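Local coordinates for uncharacterized protein lp_2219 (Lactobacillus plantarum, PDB 3HFQ) that is of unknown function but folds as a seven-bladed beta-propeller of the lactonase family and may, like some relatives, act on a lactone, at residues V56-D60 with N79-A83; S209-L214 with L226-I232; I281-G285 with N309-Y313. The protein carries 1 engineered substitution. One frame throughout, in Å; residues are numbered along the deposited sequence.

All three contacts lie on one beta-propeller, each partly buried and none touching another. Contacts 1 and 2 each lie within a single blade. Contact 1 joins the second and fourth strands across the one between them, by methyl groups against acidic side chains and with no hydrogen bond, whereas contact 2 joins the third and fourth strands directly, by a backbone ladder. Contact 3 works between blades, where side-chain hydroxyls and a water grip backbone carbonyls. Strand 275-282 links the last two: Leu275 packs on contact 2, and the strand's far end and following loop form one side of contact 3. Contacts 1 and 2 lie on opposite sides of the chain's centre, their own centres about 35 Å apart.

Contact 1: residues V56-D60 with N79-A83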
ATOM      1  N   VAL A  56     -10.593  -4.866  -1.464  1.00 10.10           N
ATOM      2  CA  VAL A  56     -11.077  -4.223  -2.673  1.00  9.72           C
ATOM      3  C   VAL A  56     -12.000  -5.287  -3.249  1.00 11.09           C
ATOM      4  O   VAL A  56     -11.703  -6.480  -3.150  1.00 11.04           O
ATOM      5  CB  VAL A  56      -9.916  -3.947  -3.641  1.00 11.27           C
ATOM      6  CG1 VAL A  56     -10.451  -3.525  -5.007  1.00  6.46           C
ATOM      7  CG2 VAL A  56      -9.026  -2.853  -3.060  1.00 13.78           C
ATOM      8  N   ASP A  57     -13.109  -4.870  -3.848  1.00 10.08           N
ATOM      9  CA  ASP A  57     -14.060  -5.840  -4.357  1.00 10.03           C
ATOM     10  C   ASP A  57     -14.736  -5.422  -5.659  1.00 15.18           C
ATOM     11  O   ASP A  57     -15.072  -4.255  -5.856  1.00 15.74           O
ATOM     12  CB  ASP A  57     -15.097  -6.095  -3.255  1.00 13.47           C
ATOM     13  CG  ASP A  57     -16.207  -7.023  -3.684  1.00 24.86           C
ATOM     14  OD1 ASP A  57     -15.927  -8.019  -4.383  1.00 27.76           O
ATOM     15  OD2 ASP A  57     -17.365  -6.761  -3.298  1.00 26.91           O
ATOM     16  N   LYS A  58     -14.911  -6.389  -6.554  1.00 17.18           N
ATOM     17  CA  LYS A  58     -15.568  -6.142  -7.827  1.00 19.11           C
ATOM     18  C   LYS A  58     -16.765  -7.061  -7.927  1.00 20.12           C
ATOM     19  O   LYS A  58     -16.646  -8.280  -7.801  1.00 15.45           O
ATOM     20  CB  LYS A  58     -14.621  -6.406  -9.001  1.00 23.89           C
ATOM     21  CG  LYS A  58     -15.232  -6.110 -10.371  1.00 22.74           C
ATOM     22  CD  LYS A  58     -14.188  -6.208 -11.479  1.00 29.09           C
ATOM     23  CE  LYS A  58     -14.752  -5.762 -12.825  1.00 36.85           C
ATOM     24  NZ  LYS A  58     -13.724  -5.782 -13.903  1.00 44.70           N
ATOM     25  N   GLU A  59     -17.926  -6.467  -8.143  1.00 22.80           N
ATOM     26  CA  GLU A  59     -19.148  -7.229  -8.262  1.00 26.59           C
ATOM     27  C   GLU A  59     -19.754  -6.748  -9.577  1.00 32.87           C
ATOM     28  O   GLU A  59     -20.530  -5.794  -9.607  1.00 31.53           O
ATOM     29  CB  GLU A  59     -20.047  -6.922  -7.053  1.00 22.98           C
ATOM     30  CG  GLU A  59     -19.399  -7.172  -5.662  1.00 45.39           C
ATOM     31  CD  GLU A  59     -19.514  -8.618  -5.182  1.00 53.71           C
ATOM     32  OE1 GLU A  59     -20.347  -9.360  -5.744  1.00 56.09           O
ATOM     33  OE2 GLU A  59     -18.792  -9.012  -4.233  1.00 55.55           O
ATOM     34  N   ASP A  60     -19.347  -7.398 -10.667  1.00 34.09           N
ATOM     35  CA  ASP A  60     -19.812  -7.069 -12.013  1.00 35.12           C
ATOM     36  C   ASP A  60     -19.349  -5.683 -12.427  1.00 32.43           C
ATOM     37  O   ASP A  60     -18.151  -5.373 -12.408  1.00 32.88           O
ATOM     38  CB  ASP A  60     -21.326  -7.136 -12.076  1.00 36.47           C
ATOM     39  N   ASN A  79     -20.532  -8.301   4.627  1.00 12.65           N
ATOM     40  CA  ASN A  79     -21.320  -7.541   3.661  1.00 13.30           C
ATOM     41  C   ASN A  79     -20.370  -6.823   2.716  1.00 14.51           C
ATOM     42  O   ASN A  79     -19.151  -6.961   2.834  1.00 13.28           O
ATOM     43  CB  ASN A  79     -22.245  -6.536   4.377  1.00 12.34           C
ATOM     44  CG  ASN A  79     -21.558  -5.221   4.717  1.00 16.77           C
ATOM     45  OD1 ASN A  79     -20.418  -5.195   5.185  1.00 16.29           O
ATOM     46  ND2 ASN A  79     -22.267  -4.117   4.501  1.00 16.70           N
ATOM     47  N   THR A  80     -20.925  -6.093   1.754  1.00  9.99           N
ATOM     48  CA  THR A  80     -20.106  -5.337   0.818  1.00 13.16           C
ATOM     49  C   THR A  80     -20.767  -3.993   0.582  1.00 15.61           C
ATOM     50  O   THR A  80     -21.976  -3.848   0.760  1.00 14.63           O
ATOM     51  CB  THR A  80     -19.961  -6.047  -0.559  1.00 12.82           C
ATOM     52  OG1 THR A  80     -21.209  -6.003  -1.261  1.00 18.93           O
ATOM     53  CG2 THR A  80     -19.536  -7.498  -0.375  1.00 18.21           C
ATOM     54  N   VAL A  81     -19.962  -3.008   0.207  1.00 10.66           N
ATOM     55  CA  VAL A  81     -20.458  -1.676  -0.101  1.00 10.19           C
ATOM     56  C   VAL A  81     -19.893  -1.374  -1.477  1.00 15.80           C
ATOM     57  O   VAL A  81     -18.708  -1.083  -1.619  1.00 13.10           O
ATOM     58  CB  VAL A  81     -19.946  -0.627   0.902  1.00 13.70           C
ATOM     59  CG1 VAL A  81     -20.388   0.761   0.468  1.00 17.31           C
ATOM     60  CG2 VAL A  81     -20.480  -0.941   2.296  1.00 14.04           C
ATOM     61  N   VAL A  82     -20.742  -1.470  -2.494  1.00 13.12           N
ATOM     62  CA  VAL A  82     -20.303  -1.234  -3.856  1.00 15.76           C
ATOM     63  C   VAL A  82     -21.159  -0.194  -4.558  1.00 18.29           C
ATOM     64  O   VAL A  82     -22.255   0.137  -4.105  1.00 18.93           O
ATOM     65  CB  VAL A  82     -20.333  -2.542  -4.673  1.00 15.21           C
ATOM     66  CG1 VAL A  82     -19.337  -3.542  -4.089  1.00 13.29           C
ATOM     67  CG2 VAL A  82     -21.736  -3.130  -4.661  1.00 15.75           C
ATOM     68  N   ALA A  83     -20.645   0.316  -5.669  1.00 17.33           N
ATOM     69  CA  ALA A  83     -21.349   1.322  -6.449  1.00 19.33           C
ATOM     70  C   ALA A  83     -20.954   1.172  -7.909  1.00 18.50           C
ATOM     71  O   ALA A  83     -19.877   0.667  -8.220  1.00 14.05           O
ATOM     72  CB  ALA A  83     -20.987   2.717  -5.953  1.00 21.83           C
TER
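Asp57 and Thr80 meet through a carboxylate oxygen and a methyl group: Asp57 OD2 lies 3.7 Å from Thr80 CG2. The two side chains cross at about a right angle. The same oxygen lies 3.9 Å from Val82 CG1, so one acidic atom touches two methyls of the other strand. Glu59 joins through its aliphatic part, its CG packing 4.0 Å from Val82 CG1, again nearly at right angles. No hydrogen bond crosses the contact, and the touch is entirely van der Waals. Threonine and valine suit it because each offers a methyl group turned to the acidic pair. In Thr80 this follows from CG2 standing anti to the carbonyl carbon, while OG1 (chi1 71°) takes the place between backbone N and carbonyl carbon.

Within segment 56-60 the two acids also come together. Asp57 OD2 and Glu59 OE2 are 2.8 Å apart although both are acceptors, an approach that would probably be costly if both groups were fully charged. The bend of Glu59 at chi2 (-85°) folds its carboxylate back over its own strand toward Asp57.

The axes of strands 56-59 and 79-83 approach to 8.0 Å, with their directions 64° apart. Strand 62-71 fills the interval as the third strand of the blade. Its Ala66, a small residue, touches both Asp57 and Thr80, and its Glu62 touches Val82. On the other face of the outermost strand, 74-84, Val81 packs against Leu121 and Leu123 of strand 121-128, in the next blade.

Contact 2: residues S209-L214 with L226-I232; sequences SQIASL and LGIVKTI
Ile211 and Val229 form the centre of the ladder between the two strands, a hydrogen-bonded antiparallel pair in which Ile211 N donates to Val229 O at 2.9 Å and Val229 N returns a bond to Ile211 O. Both donors lie in the plane of the carbonyl they meet. On the face of these two residues the packing is close. Val229 CG2 touches Ile211 CB at 3.9 Å, and Thr231 sets its methyl CG2 3.6 Å from Ile211 CG1, the two side chains crossing at about a right angle. Leu254, Val256 and Leu275 of the next blade cover this face, which suits the branched residues lining it. At the same end Ser209 O accepts from Thr231 N, the donor standing 44° out of the carbonyl plane; Thr231 OG1 adds a weak bond to that oxygen and finds its stronger partner in Asn258. Ile232 rests its CD1 beside Ser209, whose OG is bonded to Asn240.

The face bearing Gln210, Ile228 and Lys230 is more open to solvent. Here the amide of Gln210 crosses Ile228 obliquely, NE2 3.5 Å from its CG2, while OE1 bonds Ser208 OG just before the strand. Its chain reaches there by running extended beyond CG (chi2 177°). The packing is looser at Lys230, exposed as suits a long charged residue on the solvent side, and at small Ala212, which touches Ile228 CG1 only at 4.2 Å. Phe187 lies against both Ala212 and Gln210.

Toward the hairpin turn, Leu226, which is exposed, and Gly227 both face Ser213 in a classic beta bulge: Leu226 N donates to Ser213 O at 2.7 Å, and Gly227 O accepts from Ser213 N. The pairing is that of the beta hairpin formed by the outer two strands of a four-stranded propeller blade.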
ATOM      1  N   SER A 209       9.786   7.449 -10.769  1.00 10.95           N
ATOM      2  CA  SER A 209      10.712   6.554 -10.077  1.00 10.11           C
ATOM      3  C   SER A 209      11.582   7.346  -9.104  1.00 10.78           C
ATOM      4  O   SER A 209      12.810   7.291  -9.163  1.00 11.36           O
ATOM      5  CB  SER A 209      11.601   5.816 -11.083  1.00 13.32           C
ATOM      6  OG  SER A 209      10.832   4.912 -11.859  1.00 14.64           O
ATOM      7  N   GLN A 210      10.928   8.078  -8.208  1.00 12.93           N
ATOM      8  CA  GLN A 210      11.618   8.899  -7.220  1.00 15.61           C
ATOM      9  C   GLN A 210      10.948   8.809  -5.857  1.00 11.96           C
ATOM     10  O   GLN A 210       9.819   8.336  -5.733  1.00 12.07           O
ATOM     11  CB  GLN A 210      11.597  10.371  -7.643  1.00 14.74           C
ATOM     12  CG  GLN A 210      12.312  10.696  -8.933  1.00 15.56           C
ATOM     13  CD  GLN A 210      12.166  12.158  -9.311  1.00 20.18           C
ATOM     14  OE1 GLN A 210      11.055  12.661  -9.471  1.00 19.47           O
ATOM     15  NE2 GLN A 210      13.289  12.847  -9.458  1.00 15.89           N
ATOM     16  N   ILE A 211      11.657   9.265  -4.831  1.00  8.11           N
ATOM     17  CA  ILE A 211      11.097   9.314  -3.490  1.00  8.71           C
ATOM     18  C   ILE A 211      11.342  10.725  -2.985  1.00 10.83           C
ATOM     19  O   ILE A 211      12.449  11.250  -3.093  1.00 10.41           O
ATOM     20  CB  ILE A 211      11.765   8.331  -2.502  1.00 10.85           C
ATOM     21  CG1 ILE A 211      11.433   6.886  -2.882  1.00 15.00           C
ATOM     22  CG2 ILE A 211      11.251   8.611  -1.077  1.00  9.69           C
ATOM     23  CD1 ILE A 211      12.057   5.848  -1.954  1.00 17.57           C
ATOM     24  N   ALA A 212      10.300  11.348  -2.453  1.00 10.60           N
ATOM     25  CA  ALA A 212      10.424  12.690  -1.917  1.00 12.17           C
ATOM     26  C   ALA A 212      10.391  12.604  -0.398  1.00 13.16           C
ATOM     27  O   ALA A 212       9.523  11.936   0.169  1.00 11.86           O
ATOM     28  CB  ALA A 212       9.276  13.561  -2.415  1.00 14.30           C
ATOM     29  N   SER A 213      11.352  13.242   0.266  1.00  9.41           N
ATOM     30  CA  SER A 213      11.348  13.258   1.722  1.00 12.85           C
ATOM     31  C   SER A 213      10.551  14.504   2.082  1.00 13.22           C
ATOM     32  O   SER A 213      10.777  15.571   1.507  1.00 13.69           O
ATOM     33  CB  SER A 213      12.771  13.367   2.288  1.00 14.80           C
ATOM     34  OG  SER A 213      13.469  12.140   2.181  1.00 18.85           O
ATOM     35  N   LEU A 214       9.616  14.372   3.018  1.00 10.56           N
ATOM     36  CA  LEU A 214       8.782  15.499   3.423  1.00 12.89           C
ATOM     37  C   LEU A 214       8.805  15.691   4.931  1.00 14.59           C
ATOM     38  O   LEU A 214       8.909  14.721   5.683  1.00 11.78           O
ATOM     39  CB  LEU A 214       7.327  15.262   3.011  1.00  9.86           C
ATOM     40  CG  LEU A 214       7.026  14.756   1.596  1.00 12.42           C
ATOM     41  CD1 LEU A 214       5.560  14.363   1.513  1.00 13.37           C
ATOM     42  CD2 LEU A 214       7.370  15.834   0.570  1.00 12.45           C
ATOM     43  N   LEU A 226      11.517  18.203   1.321  1.00 13.16           N
ATOM     44  CA  LEU A 226      12.915  18.346   1.730  1.00 20.08           C
ATOM     45  C   LEU A 226      13.947  18.003   0.660  1.00 30.89           C
ATOM     46  O   LEU A 226      14.915  18.741   0.459  1.00 34.90           O
ATOM     47  CB  LEU A 226      13.179  17.484   2.967  1.00 22.40           C
ATOM     48  CG  LEU A 226      12.931  18.085   4.353  1.00 27.03           C
ATOM     49  CD1 LEU A 226      11.944  19.244   4.292  1.00 25.89           C
ATOM     50  CD2 LEU A 226      12.445  16.979   5.270  1.00 20.78           C
ATOM     51  N   GLY A 227      13.749  16.876  -0.012  1.00 26.61           N
ATOM     52  CA  GLY A 227      14.677  16.451  -1.046  1.00 27.53           C
ATOM     53  C   GLY A 227      14.087  15.317  -1.860  1.00 23.94           C
ATOM     54  O   GLY A 227      13.030  14.789  -1.514  1.00 22.33           O
ATOM     55  N   ILE A 228      14.763  14.942  -2.943  1.00 16.16           N
ATOM     56  CA  ILE A 228      14.287  13.866  -3.809  1.00 15.87           C
ATOM     57  C   ILE A 228      15.440  12.964  -4.253  1.00 17.32           C
ATOM     58  O   ILE A 228      16.538  13.443  -4.541  1.00 15.90           O
ATOM     59  CB  ILE A 228      13.593  14.438  -5.073  1.00 24.06           C
ATOM     60  CG1 ILE A 228      12.365  15.262  -4.669  1.00 28.13           C
ATOM     61  CG2 ILE A 228      13.187  13.308  -6.010  1.00 19.96           C
ATOM     62  CD1 ILE A 228      11.583  15.822  -5.844  1.00 29.81           C
ATOM     63  N   VAL A 229      15.187  11.659  -4.293  1.00 13.68           N
ATOM     64  CA  VAL A 229      16.196  10.691  -4.724  1.00 13.46           C
ATOM     65  C   VAL A 229      15.572   9.755  -5.752  1.00 13.58           C
ATOM     66  O   VAL A 229      14.352   9.604  -5.786  1.00 12.80           O
ATOM     67  CB  VAL A 229      16.728   9.841  -3.537  1.00 13.16           C
ATOM     68  CG1 VAL A 229      17.509  10.724  -2.570  1.00 16.27           C
ATOM     69  CG2 VAL A 229      15.570   9.160  -2.813  1.00 13.67           C
ATOM     70  N   LYS A 230      16.401   9.137  -6.592  1.00 15.67           N
ATOM     71  CA  LYS A 230      15.897   8.206  -7.604  1.00 19.89           C
ATOM     72  C   LYS A 230      15.817   6.808  -7.007  1.00 15.10           C
ATOM     73  O   LYS A 230      16.580   6.471  -6.104  1.00 14.10           O
ATOM     74  CB  LYS A 230      16.806   8.201  -8.842  1.00 24.37           C
ATOM     75  CG  LYS A 230      16.887   9.554  -9.543  1.00 26.45           C
ATOM     76  CD  LYS A 230      17.725   9.511 -10.821  1.00 38.27           C
ATOM     77  CE  LYS A 230      16.969   8.880 -11.984  1.00 48.10           C
ATOM     78  NZ  LYS A 230      17.728   8.993 -13.266  1.00 54.02           N
ATOM     79  N   THR A 231      14.895   5.991  -7.509  1.00 13.42           N
ATOM     80  CA  THR A 231      14.729   4.641  -6.985  1.00 11.80           C
ATOM     81  C   THR A 231      15.357   3.580  -7.885  1.00 13.96           C
ATOM     82  O   THR A 231      15.320   2.393  -7.566  1.00 14.25           O
ATOM     83  CB  THR A 231      13.237   4.299  -6.774  1.00 10.28           C
ATOM     84  OG1 THR A 231      12.570   4.230  -8.040  1.00 11.94           O
ATOM     85  CG2 THR A 231      12.564   5.370  -5.916  1.00 13.52           C
ATOM     86  N   ILE A 232      15.937   4.020  -9.000  1.00 10.66           N
ATOM     87  CA  ILE A 232      16.588   3.120  -9.957  1.00 10.65           C
ATOM     88  C   ILE A 232      17.843   3.789 -10.522  1.00 13.44           C
ATOM     89  O   ILE A 232      18.052   4.988 -10.331  1.00 13.84           O
ATOM     90  CB  ILE A 232      15.657   2.769 -11.142  1.00 12.63           C
ATOM     91  CG1 ILE A 232      15.147   4.052 -11.802  1.00 17.66           C
ATOM     92  CG2 ILE A 232      14.507   1.901 -10.666  1.00 13.69           C
ATOM     93  CD1 ILE A 232      14.365   3.817 -13.082  1.00 18.91           C
TER

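Contact 3: residues I281-G285 with N309-Y313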
ATOM      1  N   ILE A 281      17.981  -4.976  -4.942  1.00 10.44           N
ATOM      2  CA  ILE A 281      17.923  -6.433  -5.019  1.00 11.50           C
ATOM      3  C   ILE A 281      16.715  -6.916  -5.810  1.00 15.19           C
ATOM      4  O   ILE A 281      15.589  -6.472  -5.588  1.00 11.29           O
ATOM      5  CB  ILE A 281      17.921  -7.056  -3.600  1.00 16.56           C
ATOM      6  CG1 ILE A 281      17.960  -8.583  -3.691  1.00 14.67           C
ATOM      7  CG2 ILE A 281      16.702  -6.573  -2.818  1.00 14.82           C
ATOM      8  CD1 ILE A 281      18.288  -9.263  -2.376  1.00 13.33           C
ATOM      9  N   SER A 282      16.959  -7.823  -6.751  1.00  8.15           N
ATOM     10  CA  SER A 282      15.896  -8.358  -7.589  1.00  8.59           C
ATOM     11  C   SER A 282      14.783  -8.999  -6.770  1.00 12.00           C
ATOM     12  O   SER A 282      15.038  -9.596  -5.724  1.00 13.03           O
ATOM     13  CB  SER A 282      16.467  -9.396  -8.560  1.00 10.90           C
ATOM     14  OG  SER A 282      15.434 -10.028  -9.295  1.00 16.82           O
ATOM     15  N   THR A 283      13.550  -8.872  -7.256  1.00 10.06           N
ATOM     16  CA  THR A 283      12.402  -9.468  -6.587  1.00 11.62           C
ATOM     17  C   THR A 283      12.148 -10.879  -7.131  1.00 11.67           C
ATOM     18  O   THR A 283      11.198 -11.548  -6.731  1.00 10.58           O
ATOM     19  CB  THR A 283      11.133  -8.606  -6.769  1.00  9.38           C
ATOM     20  OG1 THR A 283      10.844  -8.445  -8.164  1.00 11.53           O
ATOM     21  CG2 THR A 283      11.334  -7.233  -6.134  1.00  7.29           C
ATOM     22  N   GLU A 284      13.018 -11.324  -8.037  1.00 10.94           N
ATOM     23  CA  GLU A 284      12.919 -12.655  -8.641  1.00 13.43           C
ATOM     24  C   GLU A 284      11.580 -12.899  -9.339  1.00 13.94           C
ATOM     25  O   GLU A 284      11.012 -13.996  -9.269  1.00 15.41           O
ATOM     26  CB  GLU A 284      13.142 -13.737  -7.582  1.00 12.37           C
ATOM     27  CG  GLU A 284      14.486 -13.672  -6.863  1.00 15.12           C
ATOM     28  CD  GLU A 284      15.677 -13.698  -7.810  1.00 20.60           C
ATOM     29  OE1 GLU A 284      15.576 -14.312  -8.896  1.00 18.20           O
ATOM     30  OE2 GLU A 284      16.722 -13.114  -7.462  1.00 17.46           O
ATOM     31  N   GLY A 285      11.087 -11.870 -10.015  1.00 14.62           N
ATOM     32  CA  GLY A 285       9.823 -11.978 -10.719  1.00 14.41           C
ATOM     33  C   GLY A 285       9.554 -10.675 -11.438  1.00 15.60           C
ATOM     34  O   GLY A 285      10.378  -9.762 -11.384  1.00 11.76           O
ATOM     35  N   ASN A 309       4.505 -15.160  -8.576  1.00 10.44           N
ATOM     36  CA  ASN A 309       5.373 -15.723  -7.550  1.00 12.56           C
ATOM     37  C   ASN A 309       5.738 -14.740  -6.454  1.00 15.36           C
ATOM     38  O   ASN A 309       5.770 -13.533  -6.667  1.00 12.75           O
ATOM     39  CB  ASN A 309       6.651 -16.312  -8.168  1.00 12.27           C
ATOM     40  CG  ASN A 309       7.262 -15.426  -9.245  1.00 14.51           C
ATOM     41  OD1 ASN A 309       6.882 -14.269  -9.417  1.00 15.50           O
ATOM     42  ND2 ASN A 309       8.230 -15.977  -9.972  1.00 15.16           N
ATOM     43  N   ALA A 310       5.991 -15.283  -5.268  1.00 13.46           N
ATOM     44  CA  ALA A 310       6.368 -14.483  -4.118  1.00 11.29           C
ATOM     45  C   ALA A 310       7.810 -14.841  -3.786  1.00 12.52           C
ATOM     46  O   ALA A 310       8.274 -15.941  -4.100  1.00 11.36           O
ATOM     47  CB  ALA A 310       5.455 -14.795  -2.937  1.00 11.66           C
ATOM     48  N   THR A 311       8.514 -13.912  -3.155  1.00  8.52           N
ATOM     49  CA  THR A 311       9.911 -14.120  -2.800  1.00  9.78           C
ATOM     50  C   THR A 311      10.143 -13.765  -1.341  1.00 14.19           C
ATOM     51  O   THR A 311       9.604 -12.774  -0.841  1.00 13.44           O
ATOM     52  CB  THR A 311      10.829 -13.251  -3.683  1.00 10.05           C
ATOM     53  OG1 THR A 311      10.574 -13.544  -5.063  1.00 14.17           O
ATOM     54  CG2 THR A 311      12.297 -13.527  -3.377  1.00 11.16           C
ATOM     55  N   LEU A 312      10.944 -14.581  -0.664  1.00  8.42           N
ATOM     56  CA  LEU A 312      11.258 -14.365   0.743  1.00  9.63           C
ATOM     57  C   LEU A 312      12.713 -13.950   0.911  1.00 12.34           C
ATOM     58  O   LEU A 312      13.612 -14.577   0.345  1.00 11.73           O
ATOM     59  CB  LEU A 312      11.016 -15.646   1.552  1.00 12.56           C
ATOM     60  CG  LEU A 312      11.450 -15.588   3.023  1.00 13.79           C
ATOM     61  CD1 LEU A 312      10.545 -14.633   3.789  1.00 10.88           C
ATOM     62  CD2 LEU A 312      11.389 -16.974   3.646  1.00 12.79           C
ATOM     63  N   TYR A 313      12.935 -12.894   1.691  1.00 12.74           N
ATOM     64  CA  TYR A 313      14.281 -12.403   1.974  1.00 11.04           C
ATOM     65  C   TYR A 313      14.531 -12.409   3.464  1.00 12.31           C
ATOM     66  O   TYR A 313      13.600 -12.316   4.263  1.00 10.02           O
ATOM     67  CB  TYR A 313      14.480 -10.942   1.558  1.00 10.06           C
ATOM     68  CG  TYR A 313      14.204 -10.599   0.129  1.00 12.85           C
ATOM     69  CD1 TYR A 313      12.969 -10.080  -0.250  1.00 14.13           C
ATOM     70  CD2 TYR A 313      15.204 -10.711  -0.838  1.00 14.15           C
ATOM     71  CE1 TYR A 313      12.729  -9.685  -1.556  1.00 19.72           C
ATOM     72  CE2 TYR A 313      14.974 -10.322  -2.151  1.00 13.61           C
ATOM     73  CZ  TYR A 313      13.738  -9.799  -2.498  1.00 18.47           C
ATOM     74  OH  TYR A 313      13.504  -9.376  -3.782  1.00 22.93           O
TER
HETATM   75  O   HOH W   1       9.825 -15.392  -7.007  1.00 12.24           O
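Tyr313 reaches from the third strand of one propeller blade to Ser282, at the end of the outermost strand of the blade before it, making this an interblade contact. The ring meets the other segment by its edge: Ser282 O lies in the ring plane and accepts from Tyr313 OH, a bond whose modelled length of 2.5 Å is very short and should be read with caution. Ile281 slides past the ring in the opposite direction and lays CD1 obliquely 3.5 Å from Tyr313 CE2, so an aliphatic chain flanks the aromatic part while the hydroxyl keeps to the backbone.

Thr311 sits one step back along the same strand face, with its methyl CG2 over one ring face, 4.1 Å above the plane and toward the rim. Its OG1, held anti to the carbonyl carbon (chi1 -56°), turns to the other segment and donates to Thr283 O at 2.7 Å, from 37° above the carbonyl plane. A valine in its place would probably leave Thr283 O without this donor and cost a bound water one of its two acceptors.

Ser282 shapes the turn itself: its OG accepts from Glu284 N in an ST turn, which probably helps to hold the carbonyls of Ser282 and Thr283 toward the two hydroxyls. At the far end Asn309 OD1 lies 3.9 Å from Gly285 CA, where a beta carbon would collide with that oxygen; Asn309 OD1 is itself bonded to Thr307. Thr283 OG1 is paired with Asn304. The water donates to both Thr311 OG1, at 2.8 Å, and Glu284 O, at 2.9 Å.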